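Local coordinates for subdomain of Desmoplakin Carboxy-Terminal domain (DPCT) (Homo sapiens, PDB 1LM5), which probably binds intermediate filaments through a globular domain built of plakin repeats, as part of the carboxy-terminal region of desmoplakin, at residues B[119-124]-B[175-180]; B[185-188]-B[193-196]; B[42-47]-B[115-120]; B[140-143]-B[147-150]. One frame throughout, in Å; residues are numbered along the deposited sequence.

Interactions 1 and 3 lie in the core and share helix 112-124, whose successive turns face helices 177-183 and 36-47; their centres are about 8 Å apart, and the ring of Phe-121 packs on both Tyr-177 and the backbone of Ala-45. Yet their chemistry differs: interaction 1 is aromatic and apolar, interaction 3 a buried salt bridge. Interaction 2 is a hairpin at the surface, held by backbone hydrogen bonds with partly exposed side chains around them, and reaches the core through Leu-195. Interaction 4, partly buried, touches none of the others, its centre about 18 Å from those of interactions 1 and 3; one backbone bond, small apolar contacts and a water close it.

Interaction 1: residues B[119-124]-B[175-180]; sequences LEFQYL and ISYKDA
Phe-121 presents the edge of its ring to the face of Tyr-177 in a T-shaped stack, with centroids 4.9 Å apart and planes at 65°. Its CD2 and CE2 do the touching: CE2 comes to 3.5 Å from Tyr-177 CD1, while CD2 stands over the rim of the tyrosine ring. With CG anti to the backbone N (chi1 -163°), Tyr-177 sends its ring across the side chain of Phe-121 at about a right angle. Its hydroxyl goes on past the stack to the backbone N of Ile-11, so a tyrosine can supply a ring to the core and still have its polar end satisfied.

The aliphatic contacts belong to Leu-124, one turn further along the same helix. Its CD1 wedges in at the edge of the Tyr-177 ring, 3.7 Å from Tyr-177 CB, and lies 3.3 Å from Lys-178 N at the start of the opposing helix. The other branch, CD2, touches the lysine chain 3.8 Å away at Lys-178 CD. Lysine suits this place because its methylenes pack on leucine while NZ is carried off to a hydrogen bond with Leu-5 O and a salt bridge with Glu-6.

Within 175-180, Ser-176 and Asp-179 form a capping box: Ser-176 OG accepts from Asp-179 N at 3.0 Å, and Ser-176 N gives a straight bond to Asp-179 OD1. The box closes the helix start, with Lys-164 a second partner of Asp-179 OD1. No hydrogen bond crosses between the segments, whose contact is apolar: ring on ring, and leucine methyls against the helix start and the lysine chain.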
loop_
_atom_site.group_PDB
_atom_site.type_symbol
_atom_site.label_atom_id
_atom_site.label_comp_id
_atom_site.label_asym_id
_atom_site.label_seq_id
_atom_site.Cartn_x
_atom_site.Cartn_y
_atom_site.Cartn_z
ATOM N N LEU B 119 -11.696 -9.112 5.908
ATOM C CA LEU B 119 -11.532 -7.851 6.615
ATOM C C LEU B 119 -10.483 -7.980 7.710
ATOM O O LEU B 119 -9.648 -7.093 7.903
ATOM C CB LEU B 119 -12.861 -7.419 7.228
ATOM C CG LEU B 119 -13.952 -7.133 6.207
ATOM C CD1 LEU B 119 -15.277 -6.866 6.932
ATOM C CD2 LEU B 119 -13.551 -5.941 5.376
ATOM N N GLU B 120 -10.518 -9.093 8.425
ATOM C CA GLU B 120 -9.559 -9.306 9.494
ATOM C C GLU B 120 -8.148 -9.469 8.967
ATOM O O GLU B 120 -7.204 -8.914 9.519
ATOM C CB GLU B 120 -9.963 -10.520 10.307
ATOM C CG GLU B 120 -11.313 -10.309 10.979
ATOM C CD GLU B 120 -11.842 -11.560 11.607
ATOM O OE1 GLU B 120 -11.335 -12.655 11.270
ATOM O OE2 GLU B 120 -12.780 -11.450 12.421
ATOM N N PHE B 121 -8.017 -10.240 7.898
ATOM C CA PHE B 121 -6.722 -10.452 7.287
ATOM C C PHE B 121 -6.131 -9.096 6.928
ATOM O O PHE B 121 -4.970 -8.824 7.202
ATOM C CB PHE B 121 -6.862 -11.267 6.005
ATOM C CG PHE B 121 -7.252 -12.698 6.224
ATOM C CD1 PHE B 121 -7.934 -13.391 5.228
ATOM C CD2 PHE B 121 -6.907 -13.364 7.395
ATOM C CE1 PHE B 121 -8.265 -14.738 5.394
ATOM C CE2 PHE B 121 -7.233 -14.711 7.579
ATOM C CZ PHE B 121 -7.914 -15.400 6.574
ATOM N N GLN B 122 -6.940 -8.249 6.295
ATOM C CA GLN B 122 -6.457 -6.935 5.896
ATOM C C GLN B 122 -6.137 -6.103 7.122
ATOM O O GLN B 122 -5.049 -5.544 7.245
ATOM C CB GLN B 122 -7.505 -6.221 5.033
ATOM C CG GLN B 122 -7.796 -6.935 3.719
ATOM C CD GLN B 122 -8.919 -6.287 2.925
ATOM O OE1 GLN B 122 -9.636 -5.418 3.428
ATOM N NE2 GLN B 122 -9.088 -6.725 1.679
ATOM N N TYR B 123 -7.091 -6.036 8.040
ATOM C CA TYR B 123 -6.920 -5.259 9.248
ATOM C C TYR B 123 -5.621 -5.585 9.973
ATOM O O TYR B 123 -4.831 -4.696 10.292
ATOM C CB TYR B 123 -8.103 -5.498 10.178
ATOM C CG TYR B 123 -8.065 -4.614 11.388
ATOM C CD1 TYR B 123 -8.456 -3.287 11.308
ATOM C CD2 TYR B 123 -7.596 -5.095 12.613
ATOM C CE1 TYR B 123 -8.384 -2.458 12.410
ATOM C CE2 TYR B 123 -7.522 -4.273 13.718
ATOM C CZ TYR B 123 -7.917 -2.955 13.611
ATOM O OH TYR B 123 -7.840 -2.120 14.701
ATOM N N LEU B 124 -5.412 -6.871 10.228
ATOM C CA LEU B 124 -4.232 -7.353 10.926
ATOM C C LEU B 124 -2.930 -7.089 10.202
ATOM O O LEU B 124 -1.874 -7.100 10.818
ATOM C CB LEU B 124 -4.343 -8.858 11.181
ATOM C CG LEU B 124 -5.322 -9.294 12.272
ATOM C CD1 LEU B 124 -5.470 -10.808 12.235
ATOM C CD2 LEU B 124 -4.826 -8.815 13.635
ATOM N N ILE B 175 -6.673 -21.497 15.851
ATOM C CA ILE B 175 -6.166 -20.187 16.197
ATOM C C ILE B 175 -6.661 -19.196 15.178
ATOM O O ILE B 175 -7.101 -19.574 14.100
ATOM C CB ILE B 175 -4.632 -20.157 16.170
ATOM C CG1 ILE B 175 -4.129 -20.437 14.748
ATOM C CG2 ILE B 175 -4.074 -21.188 17.147
ATOM C CD1 ILE B 175 -2.622 -20.299 14.592
ATOM N N SER B 176 -6.591 -17.926 15.533
ATOM C CA SER B 176 -7.019 -16.875 14.638
ATOM C C SER B 176 -5.803 -16.462 13.840
ATOM O O SER B 176 -4.680 -16.914 14.103
ATOM C CB SER B 176 -7.523 -15.669 15.434
ATOM O OG SER B 176 -6.445 -15.000 16.064
ATOM N N TYR B 177 -6.024 -15.589 12.874
ATOM C CA TYR B 177 -4.921 -15.102 12.077
ATOM C C TYR B 177 -4.013 -14.248 12.944
ATOM O O TYR B 177 -2.798 -14.216 12.744
ATOM C CB TYR B 177 -5.429 -14.275 10.906
ATOM C CG TYR B 177 -4.366 -14.106 9.849
ATOM C CD1 TYR B 177 -4.046 -15.158 8.997
ATOM C CD2 TYR B 177 -3.675 -12.907 9.708
ATOM C CE1 TYR B 177 -3.065 -15.029 8.024
ATOM C CE2 TYR B 177 -2.688 -12.760 8.731
ATOM C CZ TYR B 177 -2.396 -13.831 7.893
ATOM O OH TYR B 177 -1.464 -13.693 6.893
ATOM N N LYS B 178 -4.613 -13.532 13.886
ATOM C CA LYS B 178 -3.862 -12.701 14.809
ATOM C C LYS B 178 -2.912 -13.635 15.565
ATOM O O LYS B 178 -1.725 -13.340 15.733
ATOM C CB LYS B 178 -4.831 -12.013 15.776
ATOM C CG LYS B 178 -4.212 -11.483 17.048
ATOM C CD LYS B 178 -3.428 -10.214 16.837
ATOM C CE LYS B 178 -3.181 -9.545 18.184
ATOM N NZ LYS B 178 -2.368 -8.303 18.050
ATOM N N ASP B 179 -3.443 -14.766 16.018
ATOM C CA ASP B 179 -2.630 -15.748 16.728
ATOM C C ASP B 179 -1.523 -16.253 15.825
ATOM O O ASP B 179 -0.394 -16.427 16.260
ATOM C CB ASP B 179 -3.456 -16.964 17.140
ATOM C CG ASP B 179 -4.494 -16.642 18.182
ATOM O OD1 ASP B 179 -5.562 -17.283 18.157
ATOM O OD2 ASP B 179 -4.237 -15.762 19.027
ATOM N N ALA B 180 -1.877 -16.523 14.574
ATOM C CA ALA B 180 -0.928 -17.033 13.604
ATOM C C ALA B 180 0.245 -16.071 13.466
ATOM O O ALA B 180 1.390 -16.493 13.463
ATOM C CB ALA B 180 -1.612 -17.235 12.262
#

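Interaction 2: residues B[185-188]-B[193-196]; sequences MVED and RLLE
Met-185 and Glu-196 bring their side chains together at about a right angle, the thioether sulfur lying across the end of the glutamate, with Met-185 SD 3.4 Å from Glu-196 OE1. Met-185 starts from the crowded position between its backbone N and carbonyl carbon (chi1 48°), which carries CG over the neighbouring strand to 4.1 Å from Leu-194 CB. A long, unbranched methionine can thus span from Leu-194 to Glu-196 on one face of the hairpin. Leu-194 in turn offers CD1 to the flank of Glu-187, whose extended chain passes it at an oblique angle while its carboxylate pairs with Thr-190 and Lys-22.

On the other face, Val-186 rests on Arg-193. The guanidinium lies flat against the valine methyl, with Val-186 CG2 3.6 Å from Arg-193 NH2, and the bend at chi3 (-61°) turns the plane under it. Its rotation is fixed by two hydroxyls, since NE donates to Ser-9 and NH1 to Ser-184.

Between the faces run the backbone bonds of the antiparallel, hydrogen-bonded pair Met-185 and Leu-194: Met-185 N to Leu-194 O and Leu-194 N to Met-185 O, both 2.8 Å. Val-186 and Arg-193 form the adjoining non-hydrogen-bonded pair.

This hairpin makes the outer margin of a four-stranded mixed sheet. Strand 185-186 is one of the two outermost strands of the sheet in this chain, strand 193-197 is bonded on its other side to the parallel strand 11-16, and helix 177-183 packs under Arg-193 and Leu-195.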
loop_
_atom_site.group_PDB
_atom_site.type_symbol
_atom_site.label_atom_id
_atom_site.label_comp_id
_atom_site.label_asym_id
_atom_site.label_seq_id
_atom_site.Cartn_x
_atom_site.Cartn_y
_atom_site.Cartn_z
ATOM N N MET B 185 7.275 -16.747 12.684
ATOM C CA MET B 185 8.661 -16.342 12.841
ATOM C C MET B 185 9.039 -15.596 11.579
ATOM O O MET B 185 8.544 -15.911 10.496
ATOM C CB MET B 185 9.544 -17.578 13.022
ATOM C CG MET B 185 9.270 -18.659 12.002
ATOM S SD MET B 185 10.155 -20.193 12.326
ATOM C CE MET B 185 11.339 -20.221 10.949
ATOM N N VAL B 186 9.896 -14.592 11.714
ATOM C CA VAL B 186 10.323 -13.840 10.548
ATOM C C VAL B 186 11.592 -14.495 10.036
ATOM O O VAL B 186 12.551 -14.679 10.783
ATOM C CB VAL B 186 10.587 -12.374 10.902
ATOM C CG1 VAL B 186 11.103 -11.618 9.682
ATOM C CG2 VAL B 186 9.303 -11.747 11.403
ATOM N N GLU B 187 11.585 -14.875 8.767
ATOM C CA GLU B 187 12.747 -15.508 8.173
ATOM C C GLU B 187 13.849 -14.453 8.122
ATOM O O GLU B 187 13.644 -13.355 7.622
ATOM C CB GLU B 187 12.397 -16.020 6.778
ATOM C CG GLU B 187 13.465 -16.877 6.139
ATOM C CD GLU B 187 12.992 -17.465 4.834
ATOM O OE1 GLU B 187 12.391 -16.710 4.043
ATOM O OE2 GLU B 187 13.218 -18.669 4.604
ATOM N N ASP B 188 15.017 -14.801 8.644
ATOM C CA ASP B 188 16.149 -13.880 8.721
ATOM C C ASP B 188 16.455 -12.950 7.541
ATOM O O ASP B 188 16.317 -11.733 7.650
ATOM C CB ASP B 188 17.414 -14.663 9.097
ATOM C CG ASP B 188 17.843 -15.650 8.018
ATOM O OD1 ASP B 188 16.971 -16.356 7.463
ATOM O OD2 ASP B 188 19.065 -15.727 7.736
ATOM N N ARG B 193 7.380 -13.780 6.655
ATOM C CA ARG B 193 6.777 -14.360 7.838
ATOM C C ARG B 193 6.357 -15.789 7.577
ATOM O O ARG B 193 5.597 -16.064 6.650
ATOM C CB ARG B 193 5.584 -13.523 8.262
ATOM C CG ARG B 193 5.012 -13.877 9.599
ATOM C CD ARG B 193 4.056 -12.765 10.032
ATOM N NE ARG B 193 4.767 -11.498 10.152
ATOM C CZ ARG B 193 5.534 -11.165 11.187
ATOM N NH1 ARG B 193 5.688 -11.996 12.207
ATOM N NH2 ARG B 193 6.167 -10.003 11.184
ATOM N N LEU B 194 6.860 -16.694 8.409
ATOM C CA LEU B 194 6.575 -18.112 8.267
ATOM C C LEU B 194 5.848 -18.665 9.473
ATOM O O LEU B 194 6.042 -18.202 10.594
ATOM C CB LEU B 194 7.872 -18.911 8.112
ATOM C CG LEU B 194 8.941 -18.413 7.141
ATOM C CD1 LEU B 194 10.031 -19.478 7.009
ATOM C CD2 LEU B 194 8.314 -18.116 5.794
ATOM N N LEU B 195 5.019 -19.668 9.221
ATOM C CA LEU B 195 4.285 -20.348 10.271
ATOM C C LEU B 195 4.853 -21.757 10.298
ATOM O O LEU B 195 4.918 -22.414 9.257
ATOM C CB LEU B 195 2.807 -20.436 9.922
ATOM C CG LEU B 195 1.777 -19.817 10.850
ATOM C CD1 LEU B 195 0.401 -20.346 10.467
ATOM C CD2 LEU B 195 2.116 -20.124 12.296
ATOM N N GLU B 196 5.274 -22.225 11.468
ATOM C CA GLU B 196 5.809 -23.572 11.559
ATOM C C GLU B 196 4.703 -24.613 11.389
ATOM O O GLU B 196 3.557 -24.385 11.773
ATOM C CB GLU B 196 6.502 -23.782 12.901
ATOM C CG GLU B 196 7.775 -22.990 13.039
ATOM C CD GLU B 196 8.485 -23.255 14.355
ATOM O OE1 GLU B 196 9.541 -22.630 14.584
ATOM O OE2 GLU B 196 7.992 -24.082 15.153
#

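Interaction 3: residues B[42-47]-B[115-120]; sequences LLEAQA and GQRFLE
Glu-44 reaches out from helix 36-47 and ends in the grip of Arg-117 on helix 112-124. Its CB, 3.8 Å from Phe-118 CE2, already touches the phenylalanine, and CG runs on beside the same ring atom. Beyond CG the chain is extended (chi2 175°), which delivers CD to the edge of the ring, 3.5 Å from Phe-118 CE2. The carboxylate stands nearly perpendicular to that ring but only 7° from the plane of the guanidinium.

At the tip each oxygen takes one nitrogen of Arg-117. OE1 uses its syn lone pair for Arg-117 NE at 2.6 Å, and OE2 accepts from Arg-117 NH2 at 2.8 Å, from the syn side and somewhat out of the carboxylate plane. OE2 also accepts from Gln-40 NE2, so three bonds hold the buried carboxylate and would be expected to favour its ionised form. Glutamate has the length to cross between the helices; arginine answers both oxygens side-on, its chain bending at chi3 (-61°) to turn that edge to the carboxylate.

Leu-80 and Ala-83 of helix 74-88 also touch Glu-44. A bidentate carboxylate-guanidinium salt bridge, bedded against an aromatic edge, joins helix 36-47 to helix 112-124 in the interior of the domain.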
loop_
_atom_site.group_PDB
_atom_site.type_symbol
_atom_site.label_atom_id
_atom_site.label_comp_id
_atom_site.label_asym_id
_atom_site.label_seq_id
_atom_site.Cartn_x
_atom_site.Cartn_y
_atom_site.Cartn_z
ATOM N N LEU B 42 -4.808 -19.070 4.748
ATOM C CA LEU B 42 -3.555 -18.329 4.797
ATOM C C LEU B 42 -3.367 -17.692 3.430
ATOM O O LEU B 42 -2.866 -16.577 3.330
ATOM C CB LEU B 42 -2.376 -19.245 5.099
ATOM C CG LEU B 42 -2.416 -19.790 6.524
ATOM C CD1 LEU B 42 -1.275 -20.763 6.710
ATOM C CD2 LEU B 42 -2.343 -18.649 7.517
ATOM N N LEU B 43 -3.771 -18.412 2.384
ATOM C CA LEU B 43 -3.653 -17.898 1.017
ATOM C C LEU B 43 -4.662 -16.769 0.816
ATOM O O LEU B 43 -4.382 -15.808 0.115
ATOM C CB LEU B 43 -3.924 -18.995 -0.020
ATOM C CG LEU B 43 -2.819 -19.847 -0.660
ATOM C CD1 LEU B 43 -1.449 -19.294 -0.338
ATOM C CD2 LEU B 43 -2.974 -21.277 -0.241
ATOM N N GLU B 44 -5.841 -16.889 1.417
ATOM C CA GLU B 44 -6.829 -15.822 1.272
ATOM C C GLU B 44 -6.257 -14.559 1.876
ATOM O O GLU B 44 -6.377 -13.485 1.312
ATOM C CB GLU B 44 -8.128 -16.173 1.991
ATOM C CG GLU B 44 -8.874 -17.328 1.373
ATOM C CD GLU B 44 -10.088 -17.710 2.179
ATOM O OE1 GLU B 44 -10.082 -17.468 3.405
ATOM O OE2 GLU B 44 -11.033 -18.266 1.590
ATOM N N ALA B 45 -5.627 -14.704 3.033
ATOM C CA ALA B 45 -5.044 -13.558 3.709
ATOM C C ALA B 45 -4.080 -12.845 2.766
ATOM O O ALA B 45 -3.950 -11.627 2.810
ATOM C CB ALA B 45 -4.320 -14.003 4.968
ATOM N N GLN B 46 -3.421 -13.609 1.902
ATOM C CA GLN B 46 -2.484 -13.015 0.967
ATOM C C GLN B 46 -3.249 -12.409 -0.187
ATOM O O GLN B 46 -3.035 -11.261 -0.542
ATOM C CB GLN B 46 -1.518 -14.071 0.447
ATOM C CG GLN B 46 -0.752 -14.761 1.541
ATOM C CD GLN B 46 0.220 -15.752 0.978
ATOM O OE1 GLN B 46 0.125 -16.110 -0.187
ATOM N NE2 GLN B 46 1.162 -16.210 1.799
ATOM N N ALA B 47 -4.160 -13.187 -0.758
ATOM C CA ALA B 47 -4.936 -12.698 -1.885
ATOM C C ALA B 47 -5.675 -11.405 -1.562
ATOM O O ALA B 47 -5.649 -10.458 -2.348
ATOM C CB ALA B 47 -5.938 -13.763 -2.336
ATOM N N GLY B 115 -16.256 -12.778 4.172
ATOM C CA GLY B 115 -16.039 -11.347 4.250
ATOM C C GLY B 115 -15.300 -10.972 5.515
ATOM O O GLY B 115 -14.350 -10.186 5.479
ATOM N N GLN B 116 -15.731 -11.543 6.636
ATOM C CA GLN B 116 -15.111 -11.257 7.920
ATOM C C GLN B 116 -13.661 -11.697 7.966
ATOM O O GLN B 116 -12.818 -11.006 8.529
ATOM C CB GLN B 116 -15.881 -11.933 9.051
ATOM C CG GLN B 116 -16.907 -11.029 9.674
ATOM C CD GLN B 116 -16.297 -9.737 10.181
ATOM O OE1 GLN B 116 -15.480 -9.731 11.109
ATOM N NE2 GLN B 116 -16.690 -8.636 9.575
ATOM N N ARG B 117 -13.380 -12.854 7.387
ATOM C CA ARG B 117 -12.014 -13.359 7.359
ATOM C C ARG B 117 -11.164 -12.339 6.624
ATOM O O ARG B 117 -10.098 -11.940 7.083
ATOM C CB ARG B 117 -11.916 -14.670 6.578
ATOM C CG ARG B 117 -12.429 -15.899 7.261
ATOM C CD ARG B 117 -11.713 -17.124 6.696
ATOM N NE ARG B 117 -11.939 -17.314 5.267
ATOM C CZ ARG B 117 -13.065 -17.789 4.741
ATOM N NH1 ARG B 117 -14.078 -18.127 5.530
ATOM N NH2 ARG B 117 -13.181 -17.933 3.429
ATOM N N PHE B 118 -11.652 -11.930 5.459
ATOM C CA PHE B 118 -10.920 -11.008 4.615
ATOM C C PHE B 118 -10.662 -9.674 5.301
ATOM O O PHE B 118 -9.544 -9.162 5.284
ATOM C CB PHE B 118 -11.682 -10.820 3.304
ATOM C CG PHE B 118 -11.955 -12.105 2.567
ATOM C CD1 PHE B 118 -12.946 -12.155 1.591
ATOM C CD2 PHE B 118 -11.213 -13.262 2.829
ATOM C CE1 PHE B 118 -13.196 -13.329 0.882
ATOM C CE2 PHE B 118 -11.456 -14.441 2.129
ATOM C CZ PHE B 118 -12.460 -14.470 1.146
ATOM N N LEU B 119 -11.696 -9.112 5.908
ATOM C CA LEU B 119 -11.532 -7.851 6.615
ATOM C C LEU B 119 -10.483 -7.980 7.710
ATOM O O LEU B 119 -9.648 -7.093 7.903
ATOM C CB LEU B 119 -12.861 -7.419 7.228
ATOM C CG LEU B 119 -13.952 -7.133 6.207
ATOM C CD1 LEU B 119 -15.277 -6.866 6.932
ATOM C CD2 LEU B 119 -13.551 -5.941 5.376
ATOM N N GLU B 120 -10.518 -9.093 8.425
ATOM C CA GLU B 120 -9.559 -9.306 9.494
ATOM C C GLU B 120 -8.148 -9.469 8.967
ATOM O O GLU B 120 -7.204 -8.914 9.519
ATOM C CB GLU B 120 -9.963 -10.520 10.307
ATOM C CG GLU B 120 -11.313 -10.309 10.979
ATOM C CD GLU B 120 -11.842 -11.560 11.607
ATOM O OE1 GLU B 120 -11.335 -12.655 11.270
ATOM O OE2 GLU B 120 -12.780 -11.450 12.421
#

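Interaction 4: residues B[140-143]-B[147-150]; sequences EEAI and FIDG
Ile-143 lays its CG1 across the CG1 of Ile-148, 3.9 Å away, the two branched side chains meeting at about a right angle. In Ile-143, CG1 is anti to the carbonyl carbon (chi1 -74°), which also brings it over the carbonyl oxygen of Ile-148. Beneath it, Ile-143 CA makes a C-H...O contact of 3.4 Å with Ile-148 O.

Ala-142 takes the inner side. Its single methyl meets two neighbours, CB lying 4.2 Å from Phe-147 CD1 and equally far from Ile-148 CD1. A small residue fits here because the helix and the returning chain come within 5.3 Å of each other, measured from Ala-142 CA to Phe-147 CA.

One direct hydrogen bond closes the turn: Phe-147 N donates to Ala-142 O at 2.9 Å, with an N-H...O angle of 143°. A water adds a second link at the helix end, giving one hydrogen to Ile-143 O and the other to Ile-148 O.

Phe-147 and Ile-148 continue inward to helix 101-106, and Ile-148 also touches Ala-153 and Leu-156. Asp-149, at the N-cap, accepts from Ala-152 N and starts the next helix. With Ala-142, Phe-147 and Ile-148 buried and Ile-143 at the surface, this is a tight connection between consecutive helices, 139-145 and 150-157, in the second plectin-repeat sequence region; the bond across five residues is consistent with a Schellman-type helix end.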
loop_
_atom_site.group_PDB
_atom_site.type_symbol
_atom_site.label_atom_id
_atom_site.label_comp_id
_atom_site.label_asym_id
_atom_site.label_seq_id
_atom_site.Cartn_x
_atom_site.Cartn_y
_atom_site.Cartn_z
ATOM N N GLU B 140 -10.384 4.585 10.512
ATOM C CA GLU B 140 -11.124 5.839 10.521
ATOM C C GLU B 140 -11.613 6.139 9.103
ATOM O O GLU B 140 -12.777 6.482 8.893
ATOM C CB GLU B 140 -10.237 6.997 10.996
ATOM C CG GLU B 140 -9.804 6.944 12.467
ATOM C CD GLU B 140 -8.993 5.701 12.825
ATOM O OE1 GLU B 140 -8.054 5.351 12.076
ATOM O OE2 GLU B 140 -9.296 5.079 13.872
ATOM N N GLU B 141 -10.724 5.989 8.126
ATOM C CA GLU B 141 -11.085 6.268 6.746
ATOM C C GLU B 141 -12.095 5.252 6.216
ATOM O O GLU B 141 -12.982 5.598 5.433
ATOM C CB GLU B 141 -9.830 6.297 5.870
ATOM C CG GLU B 141 -10.076 6.676 4.426
ATOM C CD GLU B 141 -10.562 8.103 4.264
ATOM O OE1 GLU B 141 -10.726 8.531 3.107
ATOM O OE2 GLU B 141 -10.779 8.797 5.279
ATOM N N ALA B 142 -11.954 3.998 6.626
ATOM C CA ALA B 142 -12.900 2.975 6.188
ATOM C C ALA B 142 -14.280 3.360 6.717
ATOM O O ALA B 142 -15.293 3.127 6.066
ATOM C CB ALA B 142 -12.502 1.620 6.715
ATOM N N ILE B 143 -14.321 3.947 7.908
ATOM C CA ILE B 143 -15.603 4.370 8.471
ATOM C C ILE B 143 -16.118 5.554 7.650
ATOM O O ILE B 143 -17.303 5.634 7.322
ATOM C CB ILE B 143 -15.445 4.769 9.948
ATOM C CG1 ILE B 143 -15.257 3.504 10.790
ATOM C CG2 ILE B 143 -16.653 5.571 10.418
ATOM C CD1 ILE B 143 -15.003 3.775 12.252
ATOM N N PHE B 147 -17.443 1.794 4.719
ATOM C CA PHE B 147 -17.188 0.364 4.549
ATOM C C PHE B 147 -17.719 -0.375 5.756
ATOM O O PHE B 147 -18.358 -1.419 5.640
ATOM C CB PHE B 147 -15.689 0.066 4.473
ATOM C CG PHE B 147 -15.038 0.498 3.199
ATOM C CD1 PHE B 147 -13.697 0.222 2.979
ATOM C CD2 PHE B 147 -15.751 1.182 2.222
ATOM C CE1 PHE B 147 -13.079 0.620 1.806
ATOM C CE2 PHE B 147 -15.142 1.582 1.048
ATOM C CZ PHE B 147 -13.805 1.304 0.837
ATOM N N ILE B 148 -17.416 0.174 6.922
ATOM C CA ILE B 148 -17.816 -0.414 8.187
ATOM C C ILE B 148 -18.280 0.719 9.081
ATOM O O ILE B 148 -17.887 1.869 8.889
ATOM C CB ILE B 148 -16.616 -1.094 8.873
ATOM C CG1 ILE B 148 -15.518 -0.051 9.113
ATOM C CG2 ILE B 148 -16.071 -2.203 7.998
ATOM C CD1 ILE B 148 -14.260 -0.599 9.781
ATOM N N ASP B 149 -19.123 0.396 10.050
ATOM C CA ASP B 149 -19.591 1.398 10.990
ATOM C C ASP B 149 -18.780 1.187 12.257
ATOM O O ASP B 149 -17.954 0.272 12.324
ATOM C CB ASP B 149 -21.094 1.245 11.263
ATOM C CG ASP B 149 -21.473 -0.141 11.778
ATOM O OD1 ASP B 149 -22.694 -0.410 11.889
ATOM O OD2 ASP B 149 -20.574 -0.953 12.075
ATOM N N GLY B 150 -19.002 2.031 13.254
ATOM C CA GLY B 150 -18.259 1.910 14.494
ATOM C C GLY B 150 -18.294 0.523 15.100
ATOM O O GLY B 150 -17.282 0.044 15.613
HETATM O O HOH W 1 -19.291 4.164 8.423
#